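Local coordinates for protein RBSTP2229 gene product (Geobacillus stearothermophilus, PDB 1T6A) that is of unknown function but belongs to the DUF1885 family and pairs an antiparallel beta sheet with two helices, one of them very long, at residues 50-54 with 55-59; 84-87 with 88-92; 103-106 with 107-111. One frame throughout, in Å; residues are numbered along the deposited sequence.

Along the chain from the N terminus, the long helix 16-45 comes first, and contact 1 then closes the tight hairpin between strands 48-53 and 56-61. Strands 68-76 and 79-85 complete the four-stranded antiparallel sheet, and contact 2 turns the chain off the last of these toward helix 92-109. Contact 3 lies at the C-terminal end of that helix, where it gives way to the small two-stranded sheet of 111-114 and 120-123. The three local closures follow one another in series, so none nests in or crosses another. Contact 1 involves the edge strand 48-53 and its neighbour, contact 2 leaves the other edge strand, 79-85, about 15 Å away between centres; contacts 2 and 3 lie toward opposite ends of one helix.

Contact 1: residues 50-54 with 55-59; sequences VRIHE and SVLYL
Arg-51 O is held by two groups across the hairpin: the N-H of Tyr-58, at 2.7 Å from Arg-51 O to Tyr-58 N, and the CA-H of Leu-57, at 3.4 Å to its CA. Arg-51 N returns a nearly straight bond to Tyr-58 O, completing a hydrogen-bonded antiparallel pair. The hairpin reverses through a type I' turn from His-53 to Val-56; left-handed backbone angles at Glu-54 and Ser-55 define it and suit a tight two-residue loop. A water bridges His-53 O to the Tyr-58 hydroxyl, 2.7 Å from His-53 O and at the ring's edge. With CG anti to its carbonyl carbon (chi1 -64°), Tyr-58 lays its ring over Val-56 CG1, 3.5 Å below the plane toward the rim; over the other face, one of two modelled Arg-51 conformers tentatively sets its guanidinium 12° from parallel. A leucine in place of Tyr-58 would probably leave the water without its hydroxyl and Val-56 CG1 without its flat cover. On the other side, Leu-57 CD2 fits between Val-50 CG1 and Ile-52 CB, 3.9 Å from each, branched residues that suit extended strands. Strand 56-61 also bonds to strand 68-76, through Leu-57 with Ile-71 and Leu-59 with Met-69, leaving 48-53 outermost.

Contact 2: residues 84-87 with 88-92; sequences IALP and PGATH
Pro-87 and Ala-90 are joined by the hydrogen bond that closes the turn, Ala-90 N to Pro-87 O, 3.0 Å long. It is somewhat bent, 149° at the hydrogen, and the donor stands above the carbonyl plane, off the lone-pair direction.

Nonpolar contacts line the same closure. The methyl of Ala-90 points toward residues 84-87, its CB 3.8 Å from Leu-86 CB and 4.1 Å from Pro-87 CD; a small side chain suits a place so near the backbone, for the same methyl lies only 3.2 Å from Pro-87 O. Leu-86 holds its CG anti to the carbonyl carbon (chi1 -66°), and the branch beyond carries its apolar carbons onto Met-69 of strand 68-76, Phe-116, and the start of the helix at Asp-94 and Lys-95. Pro-87 CB comes within a tight 3.4 Å of Pro-88 CD, across the trans peptide. The ring of Pro-88 also restricts Pro-87 to an extended backbone.

These residues form a type I beta turn from Pro-87 to Ala-90, leading the chain from strand 79-85 into helix 92-109. Proline is well placed as its second residue because its ring already fixes phi near the required value, here -50°, and glycine, as Gly-89, is readily accepted at the third position.

Polar capping takes over directly beyond the turn. Thr-91 is the N-cap of the helix, its OG1 capping a backbone N of the first turn and also bonded to Leu-65 O, while Asp-94 OD2 accepts from Thr-91 N, as in a capping box.

Contact 3: residues 103-106 with 107-111; sequences KWLA and KTLGG. With NO3 (nitrate ion), chain B.
The hydroxyl oxygen of Thr-108 sits over one face of the indole of Trp-104, one helical turn away: OG1 stands 3.3 Å above the ring plane, over its centre. Trp-104 turns its CG anti to the backbone N (chi1 -180°), which places the flat ring alongside the next turn, while the OG1 of Thr-108 lies beside its own backbone N (chi1 -60°). From there OG1 donates to Trp-104 O at 2.7 Å, and Thr-108 N reaches that oxygen too, at 2.9 Å from Trp-104 O. The two donors approach from opposite faces of the carbonyl plane. Threonine thus satisfies a helix carbonyl twice; its hydroxyl hydrogen goes to that carbonyl, and OG1 rests over the ring in van der Waals contact.

Leu-109 CD1 leans across the branch point of Leu-105, 4.0 Å from Leu-105 CG, and both leucines rest on Ile-82 of strand 79-85. Lys-107 instead lays its extended aliphatic chain past the carbonyl of Lys-103, CG lying 3.5 Å from Lys-103 O, while its own N-H makes the helical bond to that oxygen. The small Ala-106 is buried against Leu-113 and Phe-123 of the two-stranded sheet. Its O accepts from Gly-110 N at 2.8 Å; Gly-110 leaves the helix with phi 79°, a value easy for glycine.

Lys-103 stretches out straight until NZ donates to nitrate O2, 2.9 Å away, and Ser-117 OG bonds the same ion. An ammonium and a hydroxyl are well suited to a small anion, although nitrate, probably from the crystallisation liquor, does not identify a natural ligand.

Contact 1: residues 50-54 with 55-59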
ATOM      1  N   VAL A  50       9.350   9.625   2.600  1.00 36.45           N
ATOM      2  CA  VAL A  50       9.962  10.297   1.459  1.00 37.72           C
ATOM      3  C   VAL A  50      10.569  11.660   1.840  1.00 39.66           C
ATOM      4  O   VAL A  50       9.899  12.508   2.437  1.00 39.17           O
ATOM      5  CB  VAL A  50       8.921  10.518   0.341  1.00 37.72           C
ATOM      6  CG1 VAL A  50       9.525  11.276  -0.846  1.00 37.76           C
ATOM      7  CG2 VAL A  50       8.354   9.194  -0.130  1.00 38.08           C
ATOM      8  N   ARG A  51      11.838  11.863   1.481  1.00 41.80           N
ATOM      9  CA  ARG A  51      12.461  13.191   1.514  1.00 43.29           C
ATOM     10  C   ARG A  51      13.188  13.499   0.189  1.00 43.44           C
ATOM     11  O   ARG A  51      13.605  12.597  -0.543  1.00 42.90           O
ATOM     12  CB  ARG A  51      13.400  13.303   2.725  0.50 43.74           C
ATOM     13  CG  ARG A  51      14.858  13.680   2.422  0.50 46.71           C
ATOM     14  CD  ARG A  51      15.837  13.351   3.549  0.50 50.60           C
ATOM     15  NE  ARG A  51      17.233  13.407   3.092  0.50 54.19           N
ATOM     16  CZ  ARG A  51      18.105  12.389   3.124  0.50 57.26           C
ATOM     17  NH1 ARG A  51      17.763  11.183   3.583  0.50 58.43           N
ATOM     18  NH2 ARG A  51      19.344  12.583   2.680  0.50 58.03           N
ATOM     19  N   ILE A  52      13.311  14.784  -0.116  1.00 43.41           N
ATOM     20  CA  ILE A  52      14.034  15.239  -1.291  1.00 43.86           C
ATOM     21  C   ILE A  52      15.275  16.011  -0.859  1.00 43.76           C
ATOM     22  O   ILE A  52      15.193  16.896  -0.009  1.00 44.13           O
ATOM     23  CB  ILE A  52      13.146  16.103  -2.186  1.00 44.13           C
ATOM     24  CG1 ILE A  52      13.892  16.456  -3.466  1.00 44.12           C
ATOM     25  CG2 ILE A  52      12.710  17.394  -1.461  1.00 46.30           C
ATOM     26  CD1 ILE A  52      13.037  17.085  -4.482  1.00 45.92           C
ATOM     27  N   HIS A  53      16.419  15.649  -1.435  1.00 43.01           N
ATOM     28  CA  HIS A  53      17.679  16.342  -1.210  1.00 42.92           C
ATOM     29  C   HIS A  53      18.495  16.378  -2.507  1.00 41.80           C
ATOM     30  O   HIS A  53      18.825  15.321  -3.088  1.00 41.04           O
ATOM     31  CB  HIS A  53      18.471  15.643  -0.119  1.00 43.50           C
ATOM     32  CG  HIS A  53      19.805  16.265   0.152  1.00 46.99           C
ATOM     33  ND1 HIS A  53      19.942  17.536   0.671  1.00 50.53           N
ATOM     34  CD2 HIS A  53      21.062  15.787  -0.013  1.00 49.75           C
ATOM     35  CE1 HIS A  53      21.227  17.814   0.809  1.00 50.80           C
ATOM     36  NE2 HIS A  53      21.927  16.773   0.395  1.00 50.72           N
ATOM     37  N   GLU A  54      18.797  17.596  -2.954  1.00 40.21           N
ATOM     38  CA  GLU A  54      19.538  17.835  -4.192  1.00 39.72           C
ATOM     39  C   GLU A  54      18.918  17.116  -5.405  1.00 37.90           C
ATOM     40  O   GLU A  54      19.608  16.414  -6.137  1.00 37.32           O
ATOM     41  CB  GLU A  54      21.023  17.480  -4.009  1.00 40.36           C
ATOM     42  CG  GLU A  54      21.659  18.198  -2.817  1.00 43.52           C
ATOM     43  CD  GLU A  54      23.179  18.231  -2.845  1.00 47.41           C
ATOM     44  OE1 GLU A  54      23.823  17.173  -3.041  1.00 50.92           O
ATOM     45  OE2 GLU A  54      23.741  19.320  -2.647  1.00 49.65           O
ATOM     46  N   SER A  55      17.609  17.309  -5.587  1.00 35.99           N
ATOM     47  CA  SER A  55      16.830  16.763  -6.715  1.00 34.56           C
ATOM     48  C   SER A  55      16.815  15.225  -6.837  1.00 32.92           C
ATOM     49  O   SER A  55      16.575  14.700  -7.911  1.00 32.40           O
ATOM     50  CB  SER A  55      17.295  17.384  -8.038  1.00 34.73           C
ATOM     51  OG  SER A  55      17.134  18.786  -8.027  1.00 34.13           O
ATOM     52  N   VAL A  56      17.084  14.538  -5.733  1.00 31.81           N
ATOM     53  CA  VAL A  56      16.976  13.092  -5.614  1.00 31.29           C
ATOM     54  C   VAL A  56      15.956  12.782  -4.490  1.00 31.32           C
ATOM     55  O   VAL A  56      16.012  13.360  -3.384  1.00 30.97           O
ATOM     56  CB  VAL A  56      18.331  12.467  -5.251  1.00 31.14           C
ATOM     57  CG1 VAL A  56      18.205  10.979  -5.026  1.00 31.71           C
ATOM     58  CG2 VAL A  56      19.384  12.736  -6.367  1.00 32.02           C
ATOM     59  N   LEU A  57      15.033  11.871  -4.761  1.00 30.83           N
ATOM     60  CA  LEU A  57      14.080  11.420  -3.730  1.00 31.57           C
ATOM     61  C   LEU A  57      14.634  10.253  -2.940  1.00 31.07           C
ATOM     62  O   LEU A  57      14.978   9.234  -3.528  1.00 31.84           O
ATOM     63  CB  LEU A  57      12.761  11.029  -4.385  1.00 31.47           C
ATOM     64  CG  LEU A  57      11.958  12.212  -4.922  1.00 33.31           C
ATOM     65  CD1 LEU A  57      10.901  11.753  -5.904  1.00 34.97           C
ATOM     66  CD2 LEU A  57      11.303  13.015  -3.785  1.00 36.45           C
ATOM     67  N   TYR A  58      14.753  10.391  -1.627  1.00 30.74           N
ATOM     68  CA  TYR A  58      15.218   9.304  -0.784  1.00 31.89           C
ATOM     69  C   TYR A  58      14.061   8.716   0.004  1.00 32.38           C
ATOM     70  O   TYR A  58      13.344   9.426   0.704  1.00 32.76           O
ATOM     71  CB  TYR A  58      16.326   9.745   0.178  1.00 32.58           C
ATOM     72  CG  TYR A  58      17.577  10.170  -0.537  1.00 34.25           C
ATOM     73  CD1 TYR A  58      18.558   9.248  -0.877  1.00 36.54           C
ATOM     74  CD2 TYR A  58      17.756  11.493  -0.917  1.00 36.30           C
ATOM     75  CE1 TYR A  58      19.705   9.640  -1.570  1.00 38.34           C
ATOM     76  CE2 TYR A  58      18.897  11.899  -1.595  1.00 38.60           C
ATOM     77  CZ  TYR A  58      19.854  10.970  -1.930  1.00 38.64           C
ATOM     78  OH  TYR A  58      20.957  11.389  -2.617  1.00 41.91           O
ATOM     79  N   LEU A  59      13.866   7.416  -0.153  1.00 32.64           N
ATOM     80  CA  LEU A  59      12.902   6.665   0.634  1.00 33.09           C
ATOM     81  C   LEU A  59      13.647   6.016   1.788  1.00 34.10           C
ATOM     82  O   LEU A  59      14.600   5.274   1.570  1.00 34.73           O
ATOM     83  CB  LEU A  59      12.204   5.604  -0.227  1.00 32.12           C
ATOM     84  CG  LEU A  59      11.042   6.087  -1.108  1.00 31.77           C
ATOM     85  CD1 LEU A  59      11.465   7.168  -2.057  1.00 32.24           C
ATOM     86  CD2 LEU A  59      10.432   4.918  -1.888  1.00 31.20           C
TER
HETATM   87  O   HOH W   1      21.086  13.926  -3.484  1.00 46.60           O

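Contact 2: residues 84-87 with 88-92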
ATOM      1  N   ILE A  84      15.905   4.028 -10.213  1.00 27.96           N
ATOM      2  CA  ILE A  84      15.708   3.598  -8.836  1.00 29.34           C
ATOM      3  C   ILE A  84      16.941   2.841  -8.419  1.00 29.99           C
ATOM      4  O   ILE A  84      17.221   1.766  -8.950  1.00 30.25           O
ATOM      5  CB  ILE A  84      14.453   2.722  -8.699  1.00 29.59           C
ATOM      6  CG1 ILE A  84      13.236   3.516  -9.140  1.00 31.82           C
ATOM      7  CG2 ILE A  84      14.302   2.236  -7.254  1.00 29.82           C
ATOM      8  CD1 ILE A  84      12.012   2.683  -9.281  1.00 35.63           C
ATOM      9  N   ALA A  85      17.703   3.433  -7.505  1.00 31.29           N
ATOM     10  CA  ALA A  85      18.935   2.860  -6.994  1.00 32.41           C
ATOM     11  C   ALA A  85      18.730   2.276  -5.602  1.00 33.46           C
ATOM     12  O   ALA A  85      18.275   2.962  -4.687  1.00 32.39           O
ATOM     13  CB  ALA A  85      20.045   3.941  -6.945  1.00 32.69           C
ATOM     14  N   LEU A  86      19.074   1.005  -5.449  1.00 35.10           N
ATOM     15  CA  LEU A  86      19.109   0.371  -4.146  1.00 36.66           C
ATOM     16  C   LEU A  86      20.524   0.433  -3.582  1.00 38.72           C
ATOM     17  O   LEU A  86      21.472   0.070  -4.266  1.00 38.08           O
ATOM     18  CB  LEU A  86      18.694  -1.088  -4.253  1.00 36.57           C
ATOM     19  CG  LEU A  86      17.256  -1.370  -4.658  1.00 36.90           C
ATOM     20  CD1 LEU A  86      17.124  -2.859  -4.919  1.00 39.22           C
ATOM     21  CD2 LEU A  86      16.305  -0.938  -3.572  1.00 37.30           C
ATOM     22  N   PRO A  87      20.657   0.865  -2.329  1.00 41.26           N
ATOM     23  CA  PRO A  87      21.967   0.945  -1.682  1.00 42.74           C
ATOM     24  C   PRO A  87      22.521  -0.443  -1.360  1.00 44.20           C
ATOM     25  O   PRO A  87      21.769  -1.428  -1.419  1.00 44.67           O
ATOM     26  CB  PRO A  87      21.675   1.728  -0.402  1.00 42.84           C
ATOM     27  CG  PRO A  87      20.244   1.385  -0.081  1.00 42.65           C
ATOM     28  CD  PRO A  87      19.570   1.289  -1.425  1.00 41.19           C
ATOM     29  N   PRO A  88      23.824  -0.530  -1.079  1.00 45.56           N
ATOM     30  CA  PRO A  88      24.485  -1.810  -0.770  1.00 45.85           C
ATOM     31  C   PRO A  88      23.794  -2.667   0.292  1.00 45.41           C
ATOM     32  O   PRO A  88      23.734  -3.890   0.133  1.00 45.69           O
ATOM     33  CB  PRO A  88      25.869  -1.376  -0.281  1.00 46.20           C
ATOM     34  CG  PRO A  88      26.128  -0.120  -1.032  1.00 46.60           C
ATOM     35  CD  PRO A  88      24.787   0.591  -1.079  1.00 46.18           C
ATOM     36  N   GLY A  89      23.260  -2.045   1.332  1.00 44.59           N
ATOM     37  CA  GLY A  89      22.595  -2.805   2.387  1.00 44.33           C
ATOM     38  C   GLY A  89      21.114  -3.113   2.159  1.00 43.26           C
ATOM     39  O   GLY A  89      20.430  -3.531   3.086  1.00 43.87           O
ATOM     40  N   ALA A  90      20.615  -2.926   0.938  1.00 41.85           N
ATOM     41  CA  ALA A  90      19.183  -3.039   0.661  1.00 40.04           C
ATOM     42  C   ALA A  90      18.679  -4.440   0.996  1.00 38.76           C
ATOM     43  O   ALA A  90      19.342  -5.430   0.711  1.00 39.13           O
ATOM     44  CB  ALA A  90      18.903  -2.712  -0.786  1.00 39.90           C
ATOM     45  N   THR A  91      17.491  -4.523   1.581  1.00 36.80           N
ATOM     46  CA  THR A  91      16.944  -5.802   2.010  1.00 35.25           C
ATOM     47  C   THR A  91      16.164  -6.516   0.914  1.00 34.09           C
ATOM     48  O   THR A  91      15.833  -5.938  -0.115  1.00 33.54           O
ATOM     49  CB  THR A  91      15.999  -5.594   3.204  1.00 35.29           C
ATOM     50  OG1 THR A  91      14.899  -4.774   2.803  1.00 34.18           O
ATOM     51  CG2 THR A  91      16.672  -4.807   4.317  1.00 35.20           C
ATOM     52  N   HIS A  92      15.862  -7.779   1.184  1.00 33.01           N
ATOM     53  CA  HIS A  92      14.905  -8.569   0.429  1.00 32.59           C
ATOM     54  C   HIS A  92      13.636  -7.758   0.211  1.00 31.81           C
ATOM     55  O   HIS A  92      13.131  -7.695  -0.900  1.00 30.92           O
ATOM     56  CB  HIS A  92      14.622  -9.885   1.184  1.00 32.89           C
ATOM     57  CG  HIS A  92      13.506 -10.705   0.612  1.00 33.50           C
ATOM     58  ND1 HIS A  92      13.667 -11.532  -0.479  1.00 35.59           N
ATOM     59  CD2 HIS A  92      12.215 -10.843   0.996  1.00 34.59           C
ATOM     60  CE1 HIS A  92      12.520 -12.129  -0.754  1.00 34.49           C
ATOM     61  NE2 HIS A  92      11.625 -11.739   0.133  1.00 35.01           N
TER

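Contact 3: residues 103-106 with 107-111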
ATOM      1  N   LYS A 103       7.285  -1.337 -11.807  1.00 24.90           N
ATOM      2  CA  LYS A 103       6.282  -1.871 -12.726  1.00 25.62           C
ATOM      3  C   LYS A 103       5.061  -0.967 -12.795  1.00 25.08           C
ATOM      4  O   LYS A 103       4.580  -0.678 -13.866  1.00 25.25           O
ATOM      5  CB  LYS A 103       5.885  -3.299 -12.337  1.00 25.69           C
ATOM      6  CG  LYS A 103       6.949  -4.299 -12.708  1.00 28.36           C
ATOM      7  CD  LYS A 103       6.793  -5.607 -11.945  1.00 31.58           C
ATOM      8  CE  LYS A 103       7.911  -6.592 -12.286  1.00 32.36           C
ATOM      9  NZ  LYS A 103       7.820  -7.809 -11.399  1.00 34.81           N
ATOM     10  N   TRP A 104       4.555  -0.521 -11.654  1.00 24.82           N
ATOM     11  CA  TRP A 104       3.432   0.429 -11.658  1.00 24.94           C
ATOM     12  C   TRP A 104       3.779   1.705 -12.429  1.00 25.22           C
ATOM     13  O   TRP A 104       2.988   2.220 -13.225  1.00 25.69           O
ATOM     14  CB  TRP A 104       3.048   0.799 -10.235  1.00 24.55           C
ATOM     15  CG  TRP A 104       1.930   1.743 -10.175  1.00 26.06           C
ATOM     16  CD1 TRP A 104       0.573   1.449 -10.187  1.00 26.34           C
ATOM     17  CD2 TRP A 104       2.026   3.166 -10.101  1.00 26.07           C
ATOM     18  NE1 TRP A 104      -0.150   2.613 -10.139  1.00 26.71           N
ATOM     19  CE2 TRP A 104       0.712   3.678 -10.079  1.00 26.87           C
ATOM     20  CE3 TRP A 104       3.100   4.065 -10.030  1.00 27.42           C
ATOM     21  CZ2 TRP A 104       0.443   5.042  -9.993  1.00 29.80           C
ATOM     22  CZ3 TRP A 104       2.828   5.422  -9.969  1.00 29.54           C
ATOM     23  CH2 TRP A 104       1.512   5.896  -9.957  1.00 29.59           C
ATOM     24  N   LEU A 105       4.982   2.206 -12.198  1.00 25.40           N
ATOM     25  CA  LEU A 105       5.451   3.397 -12.887  1.00 26.27           C
ATOM     26  C   LEU A 105       5.473   3.196 -14.404  1.00 25.07           C
ATOM     27  O   LEU A 105       5.015   4.039 -15.145  1.00 24.62           O
ATOM     28  CB  LEU A 105       6.845   3.729 -12.371  1.00 26.92           C
ATOM     29  CG  LEU A 105       7.377   5.118 -12.574  1.00 30.23           C
ATOM     30  CD1 LEU A 105       6.561   6.150 -11.754  1.00 31.37           C
ATOM     31  CD2 LEU A 105       8.851   5.095 -12.180  1.00 32.80           C
ATOM     32  N   ALA A 106       5.987   2.066 -14.853  1.00 25.45           N
ATOM     33  CA  ALA A 106       6.072   1.752 -16.268  1.00 25.72           C
ATOM     34  C   ALA A 106       4.678   1.616 -16.910  1.00 26.99           C
ATOM     35  O   ALA A 106       4.445   2.119 -17.990  1.00 26.13           O
ATOM     36  CB  ALA A 106       6.872   0.475 -16.462  1.00 25.77           C
ATOM     37  N   LYS A 107       3.757   0.933 -16.232  1.00 28.51           N
ATOM     38  CA  LYS A 107       2.363   0.844 -16.690  1.00 29.96           C
ATOM     39  C   LYS A 107       1.723   2.212 -16.756  1.00 29.48           C
ATOM     40  O   LYS A 107       0.930   2.472 -17.639  1.00 29.50           O
ATOM     41  CB  LYS A 107       1.527  -0.056 -15.770  1.00 30.36           C
ATOM     42  CG  LYS A 107       1.905  -1.516 -15.905  1.00 34.54           C
ATOM     43  CD  LYS A 107       1.382  -2.394 -14.737  1.00 39.30           C
ATOM     44  CE  LYS A 107       2.136  -3.716 -14.683  1.00 41.39           C
ATOM     45  NZ  LYS A 107       1.779  -4.551 -13.477  1.00 45.16           N
ATOM     46  N   THR A 108       2.083   3.097 -15.840  1.00 29.24           N
ATOM     47  CA  THR A 108       1.420   4.399 -15.772  1.00 29.66           C
ATOM     48  C   THR A 108       1.935   5.354 -16.868  1.00 29.74           C
ATOM     49  O   THR A 108       1.149   6.041 -17.513  1.00 29.40           O
ATOM     50  CB  THR A 108       1.620   5.007 -14.364  1.00 30.16           C
ATOM     51  OG1 THR A 108       1.063   4.128 -13.375  1.00 29.66           O
ATOM     52  CG2 THR A 108       0.838   6.317 -14.173  1.00 30.91           C
ATOM     53  N   LEU A 109       3.254   5.360 -17.088  1.00 29.06           N
ATOM     54  CA  LEU A 109       3.895   6.332 -17.978  1.00 28.61           C
ATOM     55  C   LEU A 109       4.192   5.776 -19.356  1.00 28.38           C
ATOM     56  O   LEU A 109       4.372   6.529 -20.282  1.00 28.86           O
ATOM     57  CB  LEU A 109       5.220   6.797 -17.361  1.00 28.25           C
ATOM     58  CG  LEU A 109       5.117   7.529 -16.028  1.00 28.72           C
ATOM     59  CD1 LEU A 109       6.511   7.748 -15.403  1.00 28.42           C
ATOM     60  CD2 LEU A 109       4.378   8.838 -16.216  1.00 30.73           C
ATOM     61  N   GLY A 110       4.295   4.456 -19.479  1.00 28.07           N
ATOM     62  CA  GLY A 110       4.823   3.838 -20.681  1.00 27.74           C
ATOM     63  C   GLY A 110       6.353   3.899 -20.712  1.00 27.90           C
ATOM     64  O   GLY A 110       7.009   4.460 -19.825  1.00 28.24           O
ATOM     65  N   GLY A 111       6.927   3.311 -21.746  1.00 28.01           N
ATOM     66  CA  GLY A 111       8.363   3.319 -21.950  1.00 28.06           C
ATOM     67  C   GLY A 111       8.941   1.924 -21.844  1.00 28.35           C
ATOM     68  O   GLY A 111       8.233   0.922 -21.992  1.00 28.69           O
TER
HETATM   69  N   NO3 B 201      11.382  -9.148 -12.475  1.00 45.24           N
HETATM   70  O1  NO3 B 201      11.990  -8.358 -11.492  1.00 46.00           O
HETATM   71  O2  NO3 B 201       9.995  -9.378 -12.448  1.00 44.94           O
HETATM   72  O3  NO3 B 201      12.185  -9.668 -13.489  1.00 45.39           O